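Local coordinates for protein Amuc_1102 (Akkermansia muciniphila, PDB 7DSZ) that is of unproven function but adopts an immunoglobulin-like fold related to archaeal type IV pilus proteins, and so may take part in a pilus-like assembly, at residues 58-63 with 72-77; 148-153 with 157-162. All blocks are in the same frame, centred on the assembly; numbering follows the deposited sequence.

Contact 1 (58-63 with 72-77); sequences FKVEAA and DALTFK
Phe58 and Phe76 meet because their first torsions send the two rings into the same space: CG of Phe58 stands between its backbone N and carbonyl carbon (chi1 74°), while CG of Phe76 lies beside the backbone N, opposite the carbonyl carbon (chi1 -82°). The pair sits between the two facing sheets of the immunoglobulin-like beta sandwich, strand 58-63 in one and strand 73-77 in the other. The short strand segments pass 11.1 Å apart, a gap that backbone pairing cannot span and that large apolar side chains bridge. The rings form an edge-to-face pair, with the edge of Phe76 turned to the face of Phe58, tilted well short of perpendicular with planes at 50° and centroids 4.8 Å apart. Phenylalanine suits both places, being bulky, flat and without a polar group to satisfy. Beside the rings, Val60 CG2 lies 3.9 Å from Leu74 CD1, the compact branched valine and the longer leucine running past one another; the same CD1 also reaches Phe58 CE2 at 4.0 Å. Val21 of strand 18-32 and Val141 of strand 134-143 extend this core, and Tyr100 makes a second edge-to-face pair with Phe76. At the centre of the contact, Phe76 CZ stands 3.4 Å above the middle of the Phe58 ring.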
loop_
_atom_site.group_PDB
_atom_site.type_symbol
_atom_site.label_atom_id
_atom_site.label_comp_id
_atom_site.label_asym_id
_atom_site.label_seq_id
_atom_site.Cartn_x
_atom_site.Cartn_y
_atom_site.Cartn_z
ATOM N N PHE C 58 -6.921 8.738 22.895
ATOM C CA PHE C 58 -5.793 9.341 23.595
ATOM C C PHE C 58 -5.744 10.839 23.340
ATOM O O PHE C 58 -6.370 11.355 22.415
ATOM C CB PHE C 58 -4.467 8.675 23.210
ATOM C CG PHE C 58 -3.954 9.027 21.834
ATOM C CD1 PHE C 58 -4.350 8.301 20.724
ATOM C CD2 PHE C 58 -3.017 10.026 21.669
ATOM C CE1 PHE C 58 -3.832 8.589 19.469
ATOM C CE2 PHE C 58 -2.494 10.321 20.419
ATOM C CZ PHE C 58 -2.908 9.610 19.313
ATOM N N LYS C 59 -4.997 11.533 24.206
ATOM C CA LYS C 59 -4.751 12.963 24.076
ATOM C C LYS C 59 -3.299 13.218 24.458
ATOM O O LYS C 59 -2.762 12.544 25.341
ATOM C CB LYS C 59 -5.709 13.786 24.967
ATOM C CG LYS C 59 -5.454 15.286 24.912
ATOM C CD LYS C 59 -6.363 16.031 25.893
ATOM C CE LYS C 59 -7.656 16.429 25.231
ATOM N NZ LYS C 59 -8.414 17.438 26.051
ATOM N N VAL C 60 -2.661 14.168 23.776
ATOM C CA VAL C 60 -1.252 14.498 23.975
ATOM C C VAL C 60 -1.143 15.867 24.631
ATOM O O VAL C 60 -1.883 16.788 24.280
ATOM C CB VAL C 60 -0.480 14.509 22.640
ATOM C CG1 VAL C 60 1.016 14.715 22.878
ATOM C CG2 VAL C 60 -0.746 13.233 21.863
ATOM N N GLU C 61 -0.177 16.019 25.537
ATOM C CA GLU C 61 0.226 17.339 26.016
ATOM C C GLU C 61 1.744 17.404 25.983
ATOM O O GLU C 61 2.417 16.379 25.873
ATOM C CB GLU C 61 -0.304 17.627 27.434
ATOM C CG GLU C 61 -1.844 17.580 27.587
ATOM C CD GLU C 61 -2.570 18.743 26.919
ATOM O OE1 GLU C 61 -1.898 19.688 26.441
ATOM O OE2 GLU C 61 -3.824 18.718 26.895
ATOM N N ALA C 62 2.300 18.620 26.071
ATOM C CA ALA C 62 3.736 18.743 25.908
ATOM C C ALA C 62 4.280 19.915 26.722
ATOM O O ALA C 62 3.568 20.874 27.038
ATOM C CB ALA C 62 4.125 18.927 24.430
ATOM N N ALA C 63 5.574 19.821 27.011
ATOM C CA ALA C 63 6.344 20.815 27.745
ATOM C C ALA C 63 7.684 21.023 27.043
ATOM O O ALA C 63 8.545 20.135 27.065
ATOM C CB ALA C 63 6.537 20.358 29.196
ATOM N N ASP C 72 6.026 15.784 15.933
ATOM C CA ASP C 72 6.434 15.079 14.717
ATOM C C ASP C 72 5.772 13.716 14.593
ATOM O O ASP C 72 5.266 13.360 13.521
ATOM C CB ASP C 72 7.947 14.892 14.695
ATOM C CG ASP C 72 8.686 16.140 14.305
ATOM O OD1 ASP C 72 8.144 16.942 13.513
ATOM O OD2 ASP C 72 9.827 16.294 14.786
ATOM N N ALA C 73 5.832 12.906 15.655
ATOM C CA ALA C 73 5.412 11.507 15.563
ATOM C C ALA C 73 5.241 10.918 16.954
ATOM O O ALA C 73 5.800 11.413 17.930
ATOM C CB ALA C 73 6.415 10.654 14.781
ATOM N N LEU C 74 4.468 9.831 17.012
ATOM C CA LEU C 74 4.340 8.961 18.175
ATOM C C LEU C 74 4.286 7.543 17.649
ATOM O O LEU C 74 3.598 7.279 16.656
ATOM C CB LEU C 74 3.049 9.215 18.963
ATOM C CG LEU C 74 2.893 10.409 19.872
ATOM C CD1 LEU C 74 1.498 10.367 20.467
ATOM C CD2 LEU C 74 3.977 10.326 20.970
ATOM N N THR C 75 4.967 6.624 18.318
ATOM C CA THR C 75 4.900 5.219 17.932
ATOM C C THR C 75 4.011 4.467 18.912
ATOM O O THR C 75 4.238 4.508 20.125
ATOM C CB THR C 75 6.300 4.607 17.873
ATOM O OG1 THR C 75 7.031 5.234 16.814
ATOM C CG2 THR C 75 6.219 3.113 17.593
ATOM N N PHE C 76 2.976 3.819 18.392
ATOM C CA PHE C 76 2.084 2.988 19.189
ATOM C C PHE C 76 2.441 1.531 18.949
ATOM O O PHE C 76 2.465 1.087 17.803
ATOM C CB PHE C 76 0.621 3.219 18.801
ATOM C CG PHE C 76 0.003 4.417 19.450
ATOM C CD1 PHE C 76 0.471 5.693 19.164
ATOM C CD2 PHE C 76 -1.045 4.270 20.345
ATOM C CE1 PHE C 76 -0.104 6.811 19.760
ATOM C CE2 PHE C 76 -1.624 5.390 20.953
ATOM C CZ PHE C 76 -1.136 6.666 20.655
ATOM N N LYS C 77 2.688 0.786 20.023
ATOM C CA LYS C 77 2.935 -0.648 19.926
ATOM C C LYS C 77 1.733 -1.372 20.516
ATOM O O LYS C 77 1.372 -1.140 21.675
ATOM C CB LYS C 77 4.230 -1.029 20.643
ATOM C CG LYS C 77 5.449 -0.402 20.008
ATOM C CD LYS C 77 6.727 -0.697 20.802
ATOM C CE LYS C 77 7.975 -0.284 20.000
ATOM N NZ LYS C 77 9.229 -0.529 20.781
#

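Contact 2 (148-153 with 157-162); sequences VATYSS and KMEKWW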
loop_
_atom_site.group_PDB
_atom_site.type_symbol
_atom_site.label_atom_id
_atom_site.label_comp_id
_atom_site.label_asym_id
_atom_site.label_seq_id
_atom_site.Cartn_x
_atom_site.Cartn_y
_atom_site.Cartn_z
ATOM N N VAL C 148 6.342 6.666 26.910
ATOM C CA VAL C 148 5.675 7.710 27.675
ATOM C C VAL C 148 4.311 7.285 28.209
ATOM O O VAL C 148 3.808 7.916 29.154
ATOM C CB VAL C 148 5.551 9.014 26.853
ATOM C CG1 VAL C 148 6.942 9.561 26.523
ATOM C CG2 VAL C 148 4.732 8.787 25.580
ATOM N N ALA C 149 3.694 6.222 27.695
ATOM C CA ALA C 149 2.402 5.819 28.235
ATOM C C ALA C 149 2.190 4.341 27.957
ATOM O O ALA C 149 2.701 3.804 26.972
ATOM C CB ALA C 149 1.240 6.646 27.653
ATOM N N THR C 150 1.439 3.695 28.845
ATOM C CA THR C 150 1.153 2.272 28.736
ATOM C C THR C 150 -0.286 2.007 29.144
ATOM O O THR C 150 -0.755 2.519 30.167
ATOM C CB THR C 150 2.101 1.443 29.618
ATOM O OG1 THR C 150 3.449 1.627 29.176
ATOM C CG2 THR C 150 1.748 -0.031 29.535
ATOM N N TYR C 151 -0.989 1.216 28.340
ATOM C CA TYR C 151 -2.294 0.681 28.697
ATOM C C TYR C 151 -2.174 -0.837 28.773
ATOM O O TYR C 151 -1.470 -1.442 27.963
ATOM C CB TYR C 151 -3.383 1.055 27.676
ATOM C CG TYR C 151 -4.460 -0.004 27.629
ATOM C CD1 TYR C 151 -5.510 0.002 28.535
ATOM C CD2 TYR C 151 -4.397 -1.049 26.698
ATOM C CE1 TYR C 151 -6.479 -1.013 28.520
ATOM C CE2 TYR C 151 -5.346 -2.051 26.672
ATOM C CZ TYR C 151 -6.376 -2.040 27.583
ATOM O OH TYR C 151 -7.313 -3.048 27.528
ATOM N N SER C 152 -2.853 -1.456 29.739
ATOM C CA SER C 152 -2.889 -2.914 29.774
ATOM C C SER C 152 -4.239 -3.379 30.290
ATOM O O SER C 152 -4.807 -2.760 31.188
ATOM C CB SER C 152 -1.783 -3.502 30.659
ATOM O OG SER C 152 -1.922 -4.918 30.739
ATOM N N SER C 153 -4.741 -4.484 29.722
ATOM C CA SER C 153 -5.958 -5.105 30.229
ATOM C C SER C 153 -5.739 -5.789 31.576
ATOM O O SER C 153 -6.717 -6.127 32.246
ATOM C CB SER C 153 -6.508 -6.133 29.228
ATOM O OG SER C 153 -5.611 -7.223 29.073
ATOM N N LYS C 157 1.221 -8.016 38.716
ATOM C CA LYS C 157 2.396 -8.619 38.097
ATOM C C LYS C 157 2.153 -8.970 36.635
ATOM O O LYS C 157 3.111 -9.055 35.859
ATOM C CB LYS C 157 2.819 -9.873 38.869
ATOM C CG LYS C 157 3.124 -9.635 40.347
ATOM C CD LYS C 157 3.606 -10.912 41.031
ATOM C CE LYS C 157 3.652 -10.755 42.547
ATOM N NZ LYS C 157 2.291 -10.551 43.121
ATOM N N MET C 158 0.899 -9.170 36.247
ATOM C CA MET C 158 0.545 -9.482 34.873
ATOM C C MET C 158 0.359 -8.240 34.009
ATOM O O MET C 158 -0.050 -8.368 32.845
ATOM C CB MET C 158 -0.724 -10.331 34.857
ATOM C CG MET C 158 -0.478 -11.759 35.275
ATOM S SD MET C 158 0.397 -12.632 33.965
ATOM C CE MET C 158 -0.912 -12.788 32.751
ATOM N N GLU C 159 0.655 -7.050 34.545
ATOM C CA GLU C 159 0.371 -5.819 33.813
ATOM C C GLU C 159 1.113 -5.781 32.487
ATOM O O GLU C 159 0.509 -5.553 31.437
ATOM C CB GLU C 159 0.730 -4.589 34.645
ATOM C CG GLU C 159 0.322 -3.290 33.951
ATOM C CD GLU C 159 1.200 -2.112 34.323
ATOM O OE1 GLU C 159 2.000 -2.240 35.276
ATOM O OE2 GLU C 159 1.094 -1.060 33.655
ATOM N N LYS C 160 2.425 -5.987 32.512
ATOM C CA LYS C 160 3.216 -5.985 31.283
ATOM C C LYS C 160 3.386 -7.416 30.770
ATOM O O LYS C 160 4.490 -7.926 30.577
ATOM C CB LYS C 160 4.558 -5.304 31.514
ATOM C CG LYS C 160 4.465 -3.823 31.848
ATOM C CD LYS C 160 5.857 -3.212 31.921
ATOM C CE LYS C 160 5.821 -1.777 32.441
ATOM N NZ LYS C 160 7.200 -1.236 32.653
ATOM N N TRP C 161 2.236 -8.048 30.524
ATOM C CA TRP C 161 2.202 -9.453 30.133
ATOM C C TRP C 161 2.963 -9.722 28.842
ATOM O O TRP C 161 3.391 -10.859 28.624
ATOM C CB TRP C 161 0.749 -9.921 29.999
ATOM C CG TRP C 161 -0.036 -9.150 28.947
ATOM C CD1 TRP C 161 -0.840 -8.061 29.147
ATOM C CD2 TRP C 161 -0.067 -9.420 27.543
ATOM N NE1 TRP C 161 -1.372 -7.641 27.944
ATOM C CE2 TRP C 161 -0.910 -8.458 26.945
ATOM C CE3 TRP C 161 0.543 -10.381 26.727
ATOM C CZ2 TRP C 161 -1.158 -8.432 25.560
ATOM C CZ3 TRP C 161 0.291 -10.357 25.357
ATOM C CH2 TRP C 161 -0.553 -9.390 24.791
ATOM N N TRP C 162 3.157 -8.706 27.987
ATOM C CA TRP C 162 3.893 -8.904 26.739
ATOM C C TRP C 162 5.397 -9.027 26.948
ATOM O O TRP C 162 6.121 -9.282 25.981
ATOM C CB TRP C 162 3.610 -7.748 25.764
ATOM C CG TRP C 162 3.865 -6.381 26.356
ATOM C CD1 TRP C 162 5.025 -5.661 26.303
ATOM C CD2 TRP C 162 2.927 -5.580 27.081
ATOM N NE1 TRP C 162 4.865 -4.457 26.965
ATOM C CE2 TRP C 162 3.585 -4.385 27.444
ATOM C CE3 TRP C 162 1.595 -5.763 27.467
ATOM C CZ2 TRP C 162 2.954 -3.375 28.172
ATOM C CZ3 TRP C 162 0.959 -4.755 28.177
ATOM C CH2 TRP C 162 1.646 -3.576 28.527
#
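Thr150, just after the classic beta bulge that Val148 and Ala149 form opposite Val141, opens the contact by laying its methyl CG2 against the six-membered end of the Trp162 indole, in the plane of the ring and 3.7 Å from CH2. The methyl stands opposite the backbone N (chi1 -62° for OG1), a position from which a beta-branched residue can offer carbon to the indole while keeping its hydroxyl on another side. Tyr151 points away from 157-162, and its hydroxyl bonds Gln137 of strand 134-143, but its carbonyl O still lies 3.8 Å from Trp162 CH2. Ser152 then makes the polar link: its OG, opposite the backbone N at chi1 176°, donates to the Glu159 carbonyl O at 2.6 Å. The bond lies in the carbonyl plane on a lone pair, with a C=O...OG angle of 137°. A small serine fits here, since its CB must also pass Glu159 CG and Trp162 CZ3, each at 3.9 Å, and its OG sits at the edges of both indoles. Just past the strand, Ser153 OG bonds Gln137 N; Trp161 NE1 bonds Gln137 O, so both sides of the loop are tied to one residue of strand 134-143. Trp162 CE3 rests 3.5 Å over the Trp161 face, toward its rim. Because Ser152 OG also accepts from Glu154 N, this buried hydroxyl both gives and receives a hydrogen bond, which fixes its orientation and joins the start of the loop to its return among the tryptophans.

In the fold
From the N terminus, the chain passes along strand 18-32 and then strand 50-63, turns through a short connection, and enters strand 70-83 in the other sheet; contact 1 closes that crossing from sheet to sheet. After strands 91-104 and 109-115 and helix 117-124, the hairpin of strands 134-143 and 146-152 follows, and contact 2 closes the still shorter loop that leaves it on the way to strand 169-171. The two closures are thus in series, neither nesting nor crossing. Their centres lie about 17 Å apart without touching, yet they share the larger sheet: strand 134-143 pairs with 70-83 and with 146-152, linking the buried sandwich interior to the tryptophan-bearing loop beyond strand 146-152.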